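Local coordinates for protein putative polysaccharide deacetylase (Bdellovibrio bacteriovorus HD100, PDB 5JP6) that probably removes acetyl groups from peptidoglycan as a zinc-dependent family 4 carbohydrate esterase, acting on prey cell wall during Bdellovibrio predation, at residues S140-R145 with K192-K197; E126-P131 with A342-Q347. The protein carries 1 engineered substitution. One frame throughout, in Å; residues are numbered along the deposited sequence.

Interaction 1: residues S140-R145 with K192-K197; sequences SRNSFR and KEVNAK
Arg145 and Val194 bring the two backbones together, their CA atoms 4.4 Å apart, as the loop 140-145 runs past the C-terminal end of helix 183-193. That helix finishes in a Schellman motif: Asn195, with positive phi, is the C-prime residue, and Asn195 N bonds back to Lys192 O. At the other end of the contact the carboxylate of Glu193 takes two bonds from Ser140. The backbone N of Ser140 reaches OE2 on its syn side at 2.9 Å, though tilted out of the carboxylate plane, while Ser140 OG gives its proton to OE1 from above that plane over a short 2.5 Å. Chi1 of 77° tucks OG between the backbone N and the carbonyl carbon, from where it also accepts from Asn142 N, closing an ST turn. Water 1 adds a further link, donating to Glu193 OE1 and accepting from Asn142 ND2, whose other bond goes to Pro346 O. In the middle, Val194 puts CG1 over one face of the Phe144 ring, 3.8 Å from its centroid and nearer the rim, a CH-pi contact; the CB of Asn142 packs on the same methyl. Farther along, the extended Arg145 lays its guanidinium on the Asn195 amide, ND2 3.3 Å above the guanidinium plane. Arg145 NH2 and Asn195 ND2 are both donors and form no hydrogen bond; planes only 19° apart make this a stack, and Asn195 ND2 bonds instead to Phe146 O and Asp148 OD1. Helix 339-354 flanks the contact, Leu349 touching Val194 and Tyr353 stacking on Phe144, and the loop then leads into strand 150-153 of the parallel sheet.

Interaction 2: residues E126-P131 with A342-Q347; sequences ESMSVP and AEIMPQ
Gln347 makes both direct hydrogen bonds between helix 339-354 and the loop 126-131. Its OE1 accepts from the backbone N of Val130 at 2.8 Å, the donor standing 36° out of the carbonyl plane. Its NE2 donates to Ser129 OG at 3.1 Å, almost straight at 166° and nearly within the amide plane, and together the two bonds fix the rotation of the amide. The side chain gets there by leaving the helix with CG anti to the backbone N (chi1 -174°) and then bending at chi2. A water also bridges the segments: water 2 donates to Val130 O and to Glu343 O and accepts from Gln347 N. The kink at Pro346 and Gln347 leaves this N without a bond to the preceding turn, and the water supplies its partner. Apolar contacts fill in around the polar ones. Val130 sets CG1 against the ring of Pro346, 3.7 Å from CB, while its other methyl, CG2, lies beside the Gln347 amide. Met128 is modelled in two conformers; in one of them CE lies 3.8 Å from Ile344 CG2, so this contact is less certain. Around the contact, Glu343 forms salt bridges with Arg339 of its own helix and with Arg125 of helix 110-126; helix 313-327 meets Met128, Ile344 and Gln347, and Ala190 of helix 183-193 packs against Pro346.

Both contacts seat the long loop between helix 110-126 and strand 150-153 on helices of the deacetylase domain: interaction 2 puts its start on helix 339-354, and interaction 1 lays a later part along the end of helix 183-193. They share the Asn142-Pro346 bond and also meet where Asn142 OD1 lies 3.5 Å from Val130 CG1 and Ser140 CB packs on Pro346 CB. Interaction 2 is the more buried; interaction 1 is only partly buried and ends in an exposed arginine. Each uses a bridging water, but interaction 2 pairs it with a neutral amide and interaction 1 with a carboxylate. Both lie away from the zinc site.

Interaction 1: residues S140-R145 with K192-K197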
loop_
_atom_site.group_PDB
_atom_site.type_symbol
_atom_site.label_atom_id
_atom_site.label_comp_id
_atom_site.label_asym_id
_atom_site.label_seq_id
_atom_site.Cartn_x
_atom_site.Cartn_y
_atom_site.Cartn_z
ATOM N N SER A 140 -19.638 7.741 -1.348
ATOM C CA SER A 140 -19.477 8.207 -2.740
ATOM C C SER A 140 -20.822 8.088 -3.435
ATOM O O SER A 140 -21.805 7.553 -2.892
ATOM C CB SER A 140 -18.421 7.399 -3.495
ATOM O OG SER A 140 -18.930 6.190 -3.863
ATOM N N ARG A 141 -20.843 8.588 -4.668
ATOM C CA ARG A 141 -22.017 8.523 -5.504
ATOM C C ARG A 141 -22.286 7.147 -6.066
ATOM O O ARG A 141 -23.282 6.963 -6.740
ATOM C CB ARG A 141 -21.842 9.513 -6.668
ATOM C CG ARG A 141 -21.827 10.971 -6.212
ATOM C CD ARG A 141 -21.503 11.923 -7.345
ATOM N NE ARG A 141 -21.200 13.257 -6.818
ATOM C CZ ARG A 141 -20.611 14.249 -7.495
ATOM N NH1 ARG A 141 -20.241 14.105 -8.766
ATOM N NH2 ARG A 141 -20.396 15.411 -6.894
ATOM N N ASN A 142 -21.378 6.187 -5.815
ATOM C CA ASN A 142 -21.546 4.833 -6.380
ATOM C C ASN A 142 -22.733 4.139 -5.792
ATOM O O ASN A 142 -22.800 3.976 -4.585
ATOM C CB ASN A 142 -20.295 3.970 -6.167
ATOM C CG ASN A 142 -19.154 4.349 -7.057
ATOM O OD1 ASN A 142 -19.358 4.953 -8.111
ATOM N ND2 ASN A 142 -17.894 3.901 -6.673
ATOM N N SER A 143 -23.642 3.696 -6.648
ATOM C CA SER A 143 -24.821 2.913 -6.205
ATOM C C SER A 143 -25.037 1.778 -7.186
ATOM O O SER A 143 -26.112 1.600 -7.752
ATOM C CB SER A 143 -26.057 3.775 -6.121
ATOM O OG SER A 143 -26.074 4.544 -7.267
ATOM N N PHE A 144 -23.995 1.008 -7.362
ATOM C CA PHE A 144 -24.030 -0.265 -8.093
ATOM C C PHE A 144 -23.393 -1.301 -7.192
ATOM O O PHE A 144 -22.760 -0.953 -6.194
ATOM C CB PHE A 144 -23.309 -0.204 -9.456
ATOM C CG PHE A 144 -21.833 0.022 -9.364
ATOM C CD1 PHE A 144 -21.297 1.324 -9.339
ATOM C CD2 PHE A 144 -20.972 -1.058 -9.241
ATOM C CE1 PHE A 144 -19.932 1.520 -9.196
ATOM C CE2 PHE A 144 -19.610 -0.867 -9.153
ATOM C CZ PHE A 144 -19.078 0.403 -9.139
ATOM N N ARG A 145 -23.501 -2.552 -7.590
ATOM C CA ARG A 145 -22.977 -3.642 -6.795
ATOM C C ARG A 145 -22.292 -4.647 -7.723
ATOM O O ARG A 145 -22.946 -5.174 -8.634
ATOM C CB ARG A 145 -24.124 -4.307 -6.050
ATOM C CG ARG A 145 -23.769 -5.488 -5.182
ATOM C CD ARG A 145 -25.033 -6.044 -4.534
ATOM N NE ARG A 145 -24.749 -7.111 -3.578
ATOM C CZ ARG A 145 -24.505 -8.383 -3.907
ATOM N NH1 ARG A 145 -24.491 -8.768 -5.182
ATOM N NH2 ARG A 145 -24.256 -9.282 -2.951
ATOM N N LYS A 192 -16.619 -1.568 0.081
ATOM C CA LYS A 192 -17.849 -2.065 0.660
ATOM C C LYS A 192 -19.083 -1.519 -0.068
ATOM O O LYS A 192 -20.081 -2.245 -0.252
ATOM C CB LYS A 192 -17.928 -1.784 2.156
ATOM C CG LYS A 192 -19.144 -2.412 2.828
ATOM C CD LYS A 192 -19.116 -2.199 4.335
ATOM C CE LYS A 192 -20.388 -2.779 4.940
ATOM N NZ LYS A 192 -20.613 -2.410 6.365
ATOM N N GLU A 193 -19.039 -0.234 -0.450
ATOM C CA GLU A 193 -20.167 0.424 -1.136
ATOM C C GLU A 193 -20.619 -0.323 -2.383
ATOM O O GLU A 193 -21.807 -0.238 -2.763
ATOM C CB GLU A 193 -19.756 1.856 -1.657
ATOM C CG GLU A 193 -19.680 2.860 -0.625
ATOM C CD GLU A 193 -19.144 4.200 -1.123
ATOM O OE1 GLU A 193 -18.389 4.399 -2.162
ATOM O OE2 GLU A 193 -19.437 5.065 -0.363
ATOM N N VAL A 194 -19.662 -0.990 -3.037
ATOM C CA VAL A 194 -19.934 -1.666 -4.304
ATOM C C VAL A 194 -19.765 -3.198 -4.212
ATOM O O VAL A 194 -19.699 -3.896 -5.237
ATOM C CB VAL A 194 -19.084 -1.056 -5.443
ATOM C CG1 VAL A 194 -19.420 0.416 -5.623
ATOM C CG2 VAL A 194 -17.581 -1.278 -5.210
ATOM N N ASN A 195 -19.681 -3.714 -2.986
ATOM C CA ASN A 195 -19.566 -5.170 -2.740
ATOM C C ASN A 195 -18.304 -5.773 -3.320
ATOM O O ASN A 195 -18.301 -6.932 -3.656
ATOM C CB ASN A 195 -20.794 -5.916 -3.237
ATOM C CG ASN A 195 -20.833 -7.355 -2.799
ATOM O OD1 ASN A 195 -20.610 -7.656 -1.627
ATOM N ND2 ASN A 195 -21.093 -8.266 -3.736
ATOM N N ALA A 196 -17.233 -4.982 -3.412
ATOM C CA ALA A 196 -15.956 -5.492 -3.878
ATOM C C ALA A 196 -15.140 -6.037 -2.721
ATOM O O ALA A 196 -15.074 -5.418 -1.654
ATOM C CB ALA A 196 -15.146 -4.426 -4.598
ATOM N N LYS A 197 -14.487 -7.178 -2.951
ATOM C CA LYS A 197 -13.559 -7.736 -1.966
ATOM C C LYS A 197 -12.164 -7.614 -2.557
ATOM O O LYS A 197 -11.997 -7.558 -3.768
ATOM C CB LYS A 197 -13.897 -9.196 -1.676
ATOM C CG LYS A 197 -15.309 -9.400 -1.159
ATOM C CD LYS A 197 -15.531 -8.722 0.180
ATOM C CE LYS A 197 -16.921 -9.044 0.740
ATOM N NZ LYS A 197 -18.040 -8.553 -0.143
HETATM O O HOH W 1 -16.937 3.041 -4.099
#

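Interaction 2: residues E126-P131 with A342-Q347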
loop_
_atom_site.group_PDB
_atom_site.type_symbol
_atom_site.label_atom_id
_atom_site.label_comp_id
_atom_site.label_asym_id
_atom_site.label_seq_id
_atom_site.Cartn_x
_atom_site.Cartn_y
_atom_site.Cartn_z
ATOM N N GLU A 126 -12.179 18.082 -7.453
ATOM C CA GLU A 126 -13.153 18.918 -8.188
ATOM C C GLU A 126 -13.507 18.348 -9.545
ATOM O O GLU A 126 -14.648 18.470 -10.009
ATOM C CB GLU A 126 -12.590 20.332 -8.412
ATOM C CG GLU A 126 -12.537 21.196 -7.158
ATOM C CD GLU A 126 -11.924 22.577 -7.420
ATOM O OE1 GLU A 126 -11.917 23.032 -8.600
ATOM O OE2 GLU A 126 -11.415 23.194 -6.459
ATOM N N SER A 127 -12.540 17.736 -10.205
ATOM C CA SER A 127 -12.750 17.270 -11.559
ATOM C C SER A 127 -13.178 15.810 -11.652
ATOM O O SER A 127 -13.286 15.271 -12.755
ATOM C CB SER A 127 -11.496 17.520 -12.405
ATOM O OG SER A 127 -10.392 16.811 -11.893
ATOM N N MET A 128 -13.428 15.180 -10.506
ATOM C CA MET A 128 -13.873 13.795 -10.511
ATOM C C MET A 128 -15.358 13.673 -10.432
ATOM O O MET A 128 -15.984 14.300 -9.595
ATOM C CB MET A 128 -13.287 13.063 -9.343
ATOM C CG MET A 128 -11.802 12.938 -9.501
ATOM S SD MET A 128 -11.108 12.497 -7.931
ATOM C CE MET A 128 -10.800 10.790 -8.278
ATOM N N SER A 129 -15.924 12.805 -11.290
ATOM C CA SER A 129 -17.376 12.577 -11.237
ATOM C C SER A 129 -17.769 11.763 -10.035
ATOM O O SER A 129 -18.903 11.876 -9.552
ATOM C CB SER A 129 -17.920 11.982 -12.535
ATOM O OG SER A 129 -17.544 10.642 -12.650
ATOM N N VAL A 130 -16.824 10.964 -9.526
ATOM C CA VAL A 130 -17.035 10.139 -8.322
ATOM C C VAL A 130 -15.946 10.425 -7.305
ATOM O O VAL A 130 -14.953 9.725 -7.248
ATOM C CB VAL A 130 -17.114 8.625 -8.628
ATOM C CG1 VAL A 130 -17.520 7.887 -7.377
ATOM C CG2 VAL A 130 -18.117 8.352 -9.744
ATOM N N PRO A 131 -16.086 11.528 -6.595
ATOM C CA PRO A 131 -14.996 11.909 -5.710
ATOM C C PRO A 131 -14.842 10.939 -4.545
ATOM O O PRO A 131 -15.784 10.249 -4.186
ATOM C CB PRO A 131 -15.395 13.317 -5.238
ATOM C CG PRO A 131 -16.880 13.343 -5.368
ATOM C CD PRO A 131 -17.174 12.514 -6.592
ATOM N N ALA A 342 -6.426 5.897 -2.245
ATOM C CA ALA A 342 -7.718 5.982 -1.528
ATOM C C ALA A 342 -8.593 7.081 -2.187
ATOM O O ALA A 342 -9.817 6.894 -2.365
ATOM C CB ALA A 342 -7.512 6.231 -0.038
ATOM N N GLU A 343 -7.988 8.222 -2.577
ATOM C CA GLU A 343 -8.760 9.305 -3.149
ATOM C C GLU A 343 -9.448 8.901 -4.451
ATOM O O GLU A 343 -10.524 9.406 -4.748
ATOM C CB GLU A 343 -7.861 10.524 -3.431
ATOM C CG GLU A 343 -7.257 11.178 -2.199
ATOM C CD GLU A 343 -8.227 12.080 -1.458
ATOM O OE1 GLU A 343 -9.209 12.614 -2.039
ATOM O OE2 GLU A 343 -7.976 12.316 -0.240
ATOM N N ILE A 344 -8.789 8.046 -5.249
ATOM C CA ILE A 344 -9.341 7.656 -6.548
ATOM C C ILE A 344 -10.129 6.346 -6.518
ATOM O O ILE A 344 -10.690 5.950 -7.544
ATOM C CB ILE A 344 -8.266 7.567 -7.649
ATOM C CG1 ILE A 344 -7.258 6.433 -7.391
ATOM C CG2 ILE A 344 -7.568 8.922 -7.804
ATOM C CD1 ILE A 344 -6.785 5.765 -8.650
ATOM N N MET A 345 -10.228 5.709 -5.345
ATOM C CA MET A 345 -10.772 4.355 -5.340
ATOM C C MET A 345 -12.248 4.292 -5.786
ATOM O O MET A 345 -12.607 3.443 -6.626
ATOM C CB MET A 345 -10.525 3.660 -4.008
ATOM C CG MET A 345 -10.828 2.155 -4.021
ATOM S SD MET A 345 -9.924 1.216 -5.294
ATOM C CE MET A 345 -8.223 1.656 -4.963
ATOM N N PRO A 346 -13.118 5.193 -5.257
ATOM C CA PRO A 346 -14.502 5.119 -5.773
ATOM C C PRO A 346 -14.602 5.308 -7.290
ATOM O O PRO A 346 -15.330 4.587 -7.966
ATOM C CB PRO A 346 -15.203 6.252 -5.019
ATOM C CG PRO A 346 -14.426 6.367 -3.741
ATOM C CD PRO A 346 -12.984 6.134 -4.114
ATOM N N GLN A 347 -13.803 6.221 -7.814
ATOM C CA GLN A 347 -13.819 6.522 -9.221
ATOM C C GLN A 347 -13.289 5.297 -10.038
ATOM O O GLN A 347 -13.830 4.917 -11.103
ATOM C CB GLN A 347 -12.994 7.762 -9.496
ATOM C CG GLN A 347 -13.095 8.214 -10.946
ATOM C CD GLN A 347 -14.322 9.091 -11.211
ATOM O OE1 GLN A 347 -14.431 10.141 -10.636
ATOM N NE2 GLN A 347 -15.257 8.627 -12.011
HETATM O O HOH W 2 -12.736 8.469 -6.314
#